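Long-range contact in uric acid degradation bifunctional protein PucL (Bacillus subtilis, PDB 6A4M), which oxidises urate with molecular oxygen through its uricase part and, as a bifunctional enzyme, probably also decarboxylates a later intermediate of uric acid breakdown: residues D40-G46 with M102-T108. Residues are numbered along the deposited sequence; the frame is centred on the assembly and turned at random.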
# COMPACT_ATOMS: atom_id res chain seq x y z
N ASP A 40 -9.91 -0.53 6.68
CA ASP A 40 -10.65 -1.76 6.88
C ASP A 40 -9.80 -2.69 7.74
O ASP A 40 -8.83 -3.28 7.25
CB ASP A 40 -10.95 -2.38 5.53
CG ASP A 40 -12.12 -3.29 5.57
OD1 ASP A 40 -12.03 -4.37 6.20
OD2 ASP A 40 -13.15 -2.92 4.99
N VAL A 41 -10.15 -2.79 9.02
CA VAL A 41 -9.34 -3.53 9.98
C VAL A 41 -9.83 -4.97 10.09
O VAL A 41 -11.03 -5.23 10.18
CB VAL A 41 -9.35 -2.87 11.37
CG1 VAL A 41 -8.49 -3.67 12.35
CG2 VAL A 41 -8.85 -1.43 11.27
N THR A 42 -8.87 -5.89 10.05
CA THR A 42 -9.06 -7.27 10.47
C THR A 42 -8.21 -7.46 11.74
O THR A 42 -7.04 -7.07 11.76
CB THR A 42 -8.60 -8.26 9.39
OG1 THR A 42 -9.22 -7.93 8.14
CG2 THR A 42 -8.95 -9.70 9.76
N CYS A 43 -8.81 -8.03 12.78
CA CYS A 43 -8.13 -8.24 14.06
C CYS A 43 -8.22 -9.70 14.48
O CYS A 43 -9.31 -10.28 14.50
CB CYS A 43 -8.75 -7.35 15.14
SG CYS A 43 -7.87 -7.42 16.71
N GLU A 44 -7.07 -10.29 14.81
CA GLU A 44 -6.97 -11.71 15.16
C GLU A 44 -6.09 -11.84 16.41
O GLU A 44 -4.93 -11.40 16.39
CB GLU A 44 -6.34 -12.49 14.00
CG GLU A 44 -6.37 -14.00 14.16
CD GLU A 44 -5.69 -14.74 13.01
OE1 GLU A 44 -5.12 -14.09 12.11
OE2 GLU A 44 -5.74 -15.99 13.01
N ILE A 45 -6.62 -12.45 17.47
CA ILE A 45 -5.88 -12.61 18.73
C ILE A 45 -5.77 -14.08 19.13
O ILE A 45 -6.73 -14.84 18.97
CB ILE A 45 -6.48 -11.74 19.87
CG1 ILE A 45 -7.91 -12.19 20.24
CG2 ILE A 45 -6.48 -10.27 19.45
CD1 ILE A 45 -8.51 -11.44 21.41
N GLY A 46 -4.59 -14.47 19.62
CA GLY A 46 -4.31 -15.86 20.02
C GLY A 46 -4.59 -16.09 21.50
O GLY A 46 -4.07 -15.37 22.35
N MET A 102 -4.40 -12.32 26.49
CA MET A 102 -3.95 -12.22 25.10
C MET A 102 -2.42 -12.28 25.02
O MET A 102 -1.74 -11.47 25.66
CB MET A 102 -4.44 -10.91 24.49
CG MET A 102 -4.14 -10.72 23.02
SD MET A 102 -4.47 -9.03 22.50
CE MET A 102 -6.21 -8.88 22.90
N ASP A 103 -1.90 -13.22 24.24
CA ASP A 103 -0.45 -13.38 24.02
C ASP A 103 0.01 -12.91 22.63
O ASP A 103 1.10 -12.34 22.51
CB ASP A 103 -0.05 -14.85 24.22
CG ASP A 103 -0.36 -15.36 25.63
OD1 ASP A 103 -0.28 -14.57 26.60
OD2 ASP A 103 -0.70 -16.56 25.77
N THR A 104 -0.80 -13.16 21.60
CA THR A 104 -0.48 -12.80 20.22
C THR A 104 -1.59 -11.92 19.63
O THR A 104 -2.76 -12.05 20.01
CB THR A 104 -0.34 -14.06 19.35
OG1 THR A 104 0.48 -15.03 20.02
CG2 THR A 104 0.31 -13.74 18.00
N ILE A 105 -1.21 -11.04 18.71
CA ILE A 105 -2.17 -10.25 17.93
C ILE A 105 -1.66 -10.01 16.51
O ILE A 105 -0.50 -9.64 16.32
CB ILE A 105 -2.53 -8.91 18.63
CG1 ILE A 105 -3.63 -8.17 17.85
CG2 ILE A 105 -1.31 -8.01 18.80
CD1 ILE A 105 -4.32 -7.07 18.64
N THR A 106 -2.52 -10.25 15.53
CA THR A 106 -2.24 -9.93 14.13
C THR A 106 -3.27 -8.91 13.66
O THR A 106 -4.47 -9.19 13.71
CB THR A 106 -2.32 -11.18 13.22
OG1 THR A 106 -1.56 -12.25 13.81
CG2 THR A 106 -1.77 -10.88 11.83
N LEU A 107 -2.79 -7.74 13.24
CA LEU A 107 -3.65 -6.68 12.71
C LEU A 107 -3.37 -6.46 11.23
O LEU A 107 -2.22 -6.40 10.81
CB LEU A 107 -3.43 -5.39 13.48
CG LEU A 107 -4.13 -5.34 14.84
CD1 LEU A 107 -3.43 -4.37 15.78
CD2 LEU A 107 -5.59 -4.96 14.68
N THR A 108 -4.45 -6.34 10.45
CA THR A 108 -4.39 -6.02 9.04
C THR A 108 -5.19 -4.74 8.82
O THR A 108 -6.32 -4.64 9.30
CB THR A 108 -5.01 -7.14 8.20
OG1 THR A 108 -4.35 -8.38 8.50
CG2 THR A 108 -4.89 -6.86 6.71
O HOH W 1 -5.46 -9.46 10.97
O HOH W 2 -2.50 -13.73 16.10
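T42 and T108 face each other as a hydrogen-bonded antiparallel pair, T42 N to T108 O at 2.9 Å and T108 N back to T42 O. E44 and T106 repeat the pattern, T106 N reaching E44 O at 2.8 Å. Beyond I45, G46 N donates to T104 O. Between these rungs C43 and L107, then I45 and I105, form non-hydrogen-bonded pairs whose side chains share the apolar face: L107 CD2 touches C43 SG at 3.9 Å, and I105 CG1 lies 3.9 Å from I45 CG2. M102 comes in from the loop at about a right angle to I45; its chain, extended through chi2, bends at chi3 (-59°) and brings CE to 3.7 Å from I45 CG2. Helices 64-78 and 84-98 cover this face, with I72 against V41 and C43, and F95 against C43, M102 and I105. An alanine in place of M102 would probably open a gap beside I45 CG2 and CD1 and take a contact from F95. On the other face, one water donates to T106 O at 2.9 Å, more weakly to T42 O, and also bonds T108 OG1; a second water bonds T106 OG1 and, weakly, E44 O. The E44 side chain runs alongside T106, its OE2 hydrogen-bonded to S2 OG. Strands 3-13 and 139-148 continue the sheet on either side. The chemistry is that of a two-faced antiparallel sheet, apolar beneath its helices and polar where water supplements the carbonyl bonds, consistent with the helix-backed sheet of the uricase (tunnelling) fold.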